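Local coordinates for glucose-binding protein (Thermus thermophilus HB27, PDB 2B3F), which binds glucose and galactose and probably serves as the sugar-capturing component of a binding-protein-dependent transport system, at residues A382-Q386 / V387-R391; N187-N191 / G192-F196. All coordinates share one frame; numbering follows the deposited sequence.

Contact 1: A382-Q386 / V387-R391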
loop_
_atom_site.group_PDB
_atom_site.type_symbol
_atom_site.label_atom_id
_atom_site.label_comp_id
_atom_site.label_asym_id
_atom_site.label_seq_id
_atom_site.Cartn_x
_atom_site.Cartn_y
_atom_site.Cartn_z
ATOM N N ALA A 382 -0.104 -16.922 17.109
ATOM C CA ALA A 382 0.126 -16.473 18.477
ATOM C C ALA A 382 -0.126 -14.952 18.584
ATOM O O ALA A 382 -0.765 -14.469 19.527
ATOM C CB ALA A 382 1.543 -16.838 18.915
ATOM N N ILE A 383 0.374 -14.190 17.623
ATOM C CA ILE A 383 0.135 -12.745 17.618
ATOM C C ILE A 383 -1.362 -12.461 17.493
ATOM O O ILE A 383 -1.898 -11.622 18.213
ATOM C CB ILE A 383 0.884 -12.061 16.477
ATOM C CG1 ILE A 383 2.388 -12.313 16.593
ATOM C CG2 ILE A 383 0.566 -10.551 16.431
ATOM C CD1 ILE A 383 2.977 -11.944 17.879
ATOM N N ALA A 384 -2.034 -13.165 16.580
ATOM C CA ALA A 384 -3.473 -12.974 16.384
ATOM C C ALA A 384 -4.213 -13.204 17.703
ATOM O O ALA A 384 -5.078 -12.413 18.107
ATOM C CB ALA A 384 -3.985 -13.915 15.291
ATOM N N ASP A 385 -3.827 -14.260 18.409
ATOM C CA ASP A 385 -4.449 -14.579 19.694
ATOM C C ASP A 385 -4.149 -13.511 20.754
ATOM O O ASP A 385 -5.031 -13.145 21.535
ATOM C CB ASP A 385 -3.965 -15.936 20.193
ATOM C CG ASP A 385 -4.444 -17.092 19.333
ATOM O OD1 ASP A 385 -5.450 -16.953 18.607
ATOM O OD2 ASP A 385 -3.792 -18.155 19.400
ATOM N N GLN A 386 -2.927 -13.009 20.772
ATOM C CA GLN A 386 -2.502 -12.015 21.764
ATOM C C GLN A 386 -3.196 -10.676 21.571
ATOM O O GLN A 386 -3.515 -9.993 22.552
ATOM C CB GLN A 386 -0.983 -11.831 21.725
ATOM C CG GLN A 386 -0.232 -13.043 22.278
ATOM C CD GLN A 386 1.233 -13.077 21.920
ATOM O OE1 GLN A 386 1.715 -12.249 21.151
ATOM N NE2 GLN A 386 1.958 -14.039 22.481
ATOM N N VAL A 387 -3.448 -10.296 20.321
ATOM C CA VAL A 387 -4.075 -8.997 20.055
ATOM C C VAL A 387 -5.584 -9.108 19.902
ATOM O O VAL A 387 -6.283 -8.084 19.781
ATOM C CB VAL A 387 -3.463 -8.277 18.833
ATOM C CG1 VAL A 387 -1.960 -8.173 18.993
ATOM C CG2 VAL A 387 -3.863 -8.970 17.510
ATOM N N GLY A 388 -6.099 -10.332 19.924
ATOM C CA GLY A 388 -7.539 -10.550 19.783
ATOM C C GLY A 388 -8.037 -10.221 18.389
ATOM O O GLY A 388 -9.083 -9.584 18.225
ATOM N N LEU A 389 -7.288 -10.671 17.388
ATOM C CA LEU A 389 -7.570 -10.354 15.982
ATOM C C LEU A 389 -9.010 -10.719 15.663
ATOM O O LEU A 389 -9.442 -11.831 15.958
ATOM C CB LEU A 389 -6.607 -11.104 15.060
ATOM C CG LEU A 389 -6.632 -10.737 13.579
ATOM C CD1 LEU A 389 -6.068 -9.330 13.384
ATOM C CD2 LEU A 389 -5.862 -11.731 12.755
ATOM N N GLY A 390 -9.748 -9.758 15.106
ATOM C CA GLY A 390 -11.180 -9.923 14.810
ATOM C C GLY A 390 -12.110 -9.205 15.784
ATOM O O GLY A 390 -13.314 -9.086 15.524
ATOM N N ARG A 391 -11.586 -8.712 16.905
ATOM C CA ARG A 391 -12.432 -8.076 17.923
ATOM C C ARG A 391 -12.947 -6.671 17.546
ATOM O O ARG A 391 -14.055 -6.290 17.942
ATOM C CB ARG A 391 -11.721 -8.048 19.287
ATOM C CG ARG A 391 -10.551 -7.077 19.402
ATOM C CD ARG A 391 -9.876 -7.233 20.759
ATOM N NE ARG A 391 -8.752 -6.316 20.954
ATOM C CZ ARG A 391 -8.866 -5.021 21.264
ATOM N NH1 ARG A 391 -10.061 -4.451 21.418
ATOM N NH2 ARG A 391 -7.773 -4.283 21.419
#
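The R391 guanidinium folds back on V387, inside the departing segment, and meets it by its edge: NE donates in the plane of the group to V387 O at 3.3 Å, the donor standing 28° out of the carbonyl plane. The turn it braces is a Schellman motif closing helix 373-387. G388 supplies the positive phi that favours glycine, and a CB there would run into R391 CD. L389 N reaches back to A384 O at 2.9 Å, while G388 N makes only a weak bond to D385 O, 3.4 Å long. Just before the glycine, V387 N still bonds I383 O, as in the body of the helix.

The apolar pair of the motif spans the same turn. With CG anti to the backbone N (chi1 -172°), L389 brings CD2 to 3.8 Å from A384 CB; a small alanine leaves room for the leucine to fold in, and F196 lies against both. V387 sets its two methyls beside I383 O, CG2 at 3.4 Å, and CG1 lies 4.3 Å from I383 CG2. On helix 354-370, I383 touches F356 and Q359, and V387 touches S355 and Q359. A type II turn from G388 to R391 follows on, closed by R391 N to G388 O, and G390 holds its third position, whose backbone angles call for glycine.

A384 O and V387 O thus find donors in the chain after the helix, and D385 O a weak one, while the arginine's positive charge at V387 O probably favours the negative end of the helix dipole.

Contact 2: N187-N191 / G192-F196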
loop_
_atom_site.group_PDB
_atom_site.type_symbol
_atom_site.label_atom_id
_atom_site.label_comp_id
_atom_site.label_asym_id
_atom_site.label_seq_id
_atom_site.Cartn_x
_atom_site.Cartn_y
_atom_site.Cartn_z
ATOM N N ASN A 187 -9.836 -13.158 3.216
ATOM C CA ASN A 187 -10.704 -12.378 4.110
ATOM C C ASN A 187 -10.959 -13.078 5.434
ATOM O O ASN A 187 -11.102 -12.425 6.486
ATOM C CB ASN A 187 -12.051 -12.051 3.436
ATOM C CG ASN A 187 -11.911 -11.048 2.273
ATOM O OD1 ASN A 187 -10.852 -10.450 2.069
ATOM N ND2 ASN A 187 -12.991 -10.861 1.510
ATOM N N ASN A 188 -10.981 -14.405 5.393
ATOM C CA ASN A 188 -11.241 -15.190 6.595
ATOM C C ASN A 188 -10.105 -15.165 7.614
ATOM O O ASN A 188 -10.343 -15.439 8.792
ATOM C CB ASN A 188 -11.617 -16.624 6.236
ATOM C CG ASN A 188 -13.021 -16.728 5.643
ATOM O OD1 ASN A 188 -13.875 -15.871 5.890
ATOM N ND2 ASN A 188 -13.255 -17.774 4.845
ATOM N N LEU A 189 -8.895 -14.804 7.192
ATOM C CA LEU A 189 -7.825 -14.611 8.169
ATOM C C LEU A 189 -8.150 -13.456 9.100
ATOM O O LEU A 189 -7.855 -13.515 10.297
ATOM C CB LEU A 189 -6.474 -14.339 7.488
ATOM C CG LEU A 189 -5.865 -15.456 6.657
ATOM C CD1 LEU A 189 -4.661 -14.931 5.861
ATOM C CD2 LEU A 189 -5.461 -16.632 7.542
ATOM N N TRP A 190 -8.762 -12.408 8.553
ATOM C CA TRP A 190 -8.829 -11.112 9.237
ATOM C C TRP A 190 -10.080 -10.961 10.101
ATOM O O TRP A 190 -10.113 -10.114 10.986
ATOM C CB TRP A 190 -8.657 -9.979 8.200
ATOM C CG TRP A 190 -7.457 -10.292 7.399
ATOM C CD1 TRP A 190 -7.406 -10.595 6.079
ATOM C CD2 TRP A 190 -6.121 -10.432 7.897
ATOM N NE1 TRP A 190 -6.123 -10.896 5.713
ATOM C CE2 TRP A 190 -5.315 -10.821 6.816
ATOM C CE3 TRP A 190 -5.533 -10.268 9.153
ATOM C CZ2 TRP A 190 -3.953 -11.055 6.951
ATOM C CZ3 TRP A 190 -4.182 -10.491 9.282
ATOM C CH2 TRP A 190 -3.405 -10.879 8.191
ATOM N N ASN A 191 -11.073 -11.815 9.851
ATOM C CA ASN A 191 -12.259 -11.936 10.716
ATOM C C ASN A 191 -12.132 -13.121 11.678
ATOM O O ASN A 191 -13.022 -13.365 12.493
ATOM C CB ASN A 191 -13.552 -12.015 9.867
ATOM C CG ASN A 191 -13.600 -13.235 8.937
ATOM O OD1 ASN A 191 -13.020 -14.265 9.240
ATOM N ND2 ASN A 191 -14.310 -13.118 7.812
ATOM N N GLY A 192 -11.018 -13.850 11.588
ATOM C CA GLY A 192 -10.723 -14.944 12.513
ATOM C C GLY A 192 -11.412 -16.257 12.196
ATOM O O GLY A 192 -11.365 -17.194 13.000
ATOM N N LYS A 193 -12.046 -16.346 11.029
ATOM C CA LYS A 193 -12.720 -17.584 10.637
ATOM C C LYS A 193 -11.742 -18.627 10.154
ATOM O O LYS A 193 -12.007 -19.824 10.273
ATOM C CB LYS A 193 -13.780 -17.328 9.567
ATOM C CG LYS A 193 -15.023 -16.640 10.144
ATOM C CD LYS A 193 -16.102 -16.483 9.090
ATOM C CE LYS A 193 -17.412 -15.981 9.706
ATOM N NZ LYS A 193 -18.225 -15.262 8.660
ATOM N N LEU A 194 -10.614 -18.185 9.607
ATOM C CA LEU A 194 -9.551 -19.101 9.205
ATOM C C LEU A 194 -8.330 -18.803 10.060
ATOM O O LEU A 194 -7.866 -17.660 10.118
ATOM C CB LEU A 194 -9.215 -18.946 7.730
ATOM C CG LEU A 194 -8.125 -19.862 7.155
ATOM C CD1 LEU A 194 -8.579 -21.306 7.045
ATOM C CD2 LEU A 194 -7.724 -19.354 5.809
ATOM N N LYS A 195 -7.820 -19.843 10.717
ATOM C CA LYS A 195 -6.618 -19.730 11.522
ATOM C C LYS A 195 -5.378 -19.755 10.622
ATOM O O LYS A 195 -5.372 -20.401 9.566
ATOM C CB LYS A 195 -6.546 -20.858 12.558
ATOM C CG LYS A 195 -7.605 -20.754 13.660
ATOM C CD LYS A 195 -7.310 -21.667 14.864
ATOM C CE LYS A 195 -6.118 -21.149 15.713
ATOM N NZ LYS A 195 -5.868 -21.805 17.063
ATOM N N PHE A 196 -4.338 -19.042 11.062
ATOM C CA PHE A 196 -3.048 -19.031 10.374
ATOM C C PHE A 196 -2.389 -20.408 10.383
ATOM O O PHE A 196 -1.581 -20.711 9.528
ATOM C CB PHE A 196 -2.110 -17.995 11.005
ATOM C CG PHE A 196 -2.530 -16.572 10.743
ATOM C CD1 PHE A 196 -2.083 -15.910 9.616
ATOM C CD2 PHE A 196 -3.400 -15.919 11.600
ATOM C CE1 PHE A 196 -2.481 -14.598 9.366
ATOM C CE2 PHE A 196 -3.813 -14.619 11.338
ATOM C CZ PHE A 196 -3.350 -13.974 10.228
HETATM O O HOH W 1 -7.313 -15.709 11.852
#
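Helix 166-190 ends here in a glycine-terminated C-cap overlapped by an Asx turn that starts at N191, with N188, L189, W190 and N191 folded against the chain that leaves. G192 takes the positive phi, and its N makes a weak bond to L189 O. N188 O accepts L194 N at 2.9 Å, with the donor well above the carbonyl plane. In the Asx turn K193 N donates to N191 OD1 at 2.9 Å, within the plane of the side-chain carbonyl. N191 CG sits between its own N and carbonyl carbon (chi1 62°), which brings OD1 round to that N-H; a short asparagine suits the task. N191 ND2 also makes a weak bond to N188 OD1, while N188 ND2 turns to D185. K193 lays the carbons of its extended chain across both amides.

On the buried side L189 touches both rings and L194. Its CB stands 3.7 Å above the centre of the W190 ring, and its CD2 lies over a face of F196, a CH-pi contact 4.1 Å from the centroid and 15° off the normal. The same methyl touches L194 CD2 at 3.9 Å. F196 turns its edge to W190 in an offset edge-to-face pair, centroids 5.5 Å apart and planes at 69°, and also rests on A380 and A384 of helix 373-387. Were F196 cut back to an alanine, L189 CD2 and the W190 ring would probably lose their aromatic partner and a gap would open toward that helix.

One water donates to both L189 O and L194 O, each at 2.7 Å. Polar atoms are thus gathered by amides and water along the turn, while aromatic and aliphatic groups seal its inner side.

In the fold
Along the chain contact 2 comes first, turning the C-terminal end of helix 166-190 into the segment that leads to helix 199-212. Contact 1 follows nearly two hundred residues later and ends helix 373-387 close to the C terminus. The two are in series, neither enclosing nor crossing the other, and each closes only a short local turn. The centres of contact 1 and contact 2 lie about 11 Å apart. L389 of contact 1 joins them, its CD2 packing on L189 O and the rings of W190 and F196, and Q381 of helix 373-387 accepts a bond from F196 N. Two helix ends are thereby tied together, away from the galactose pocket.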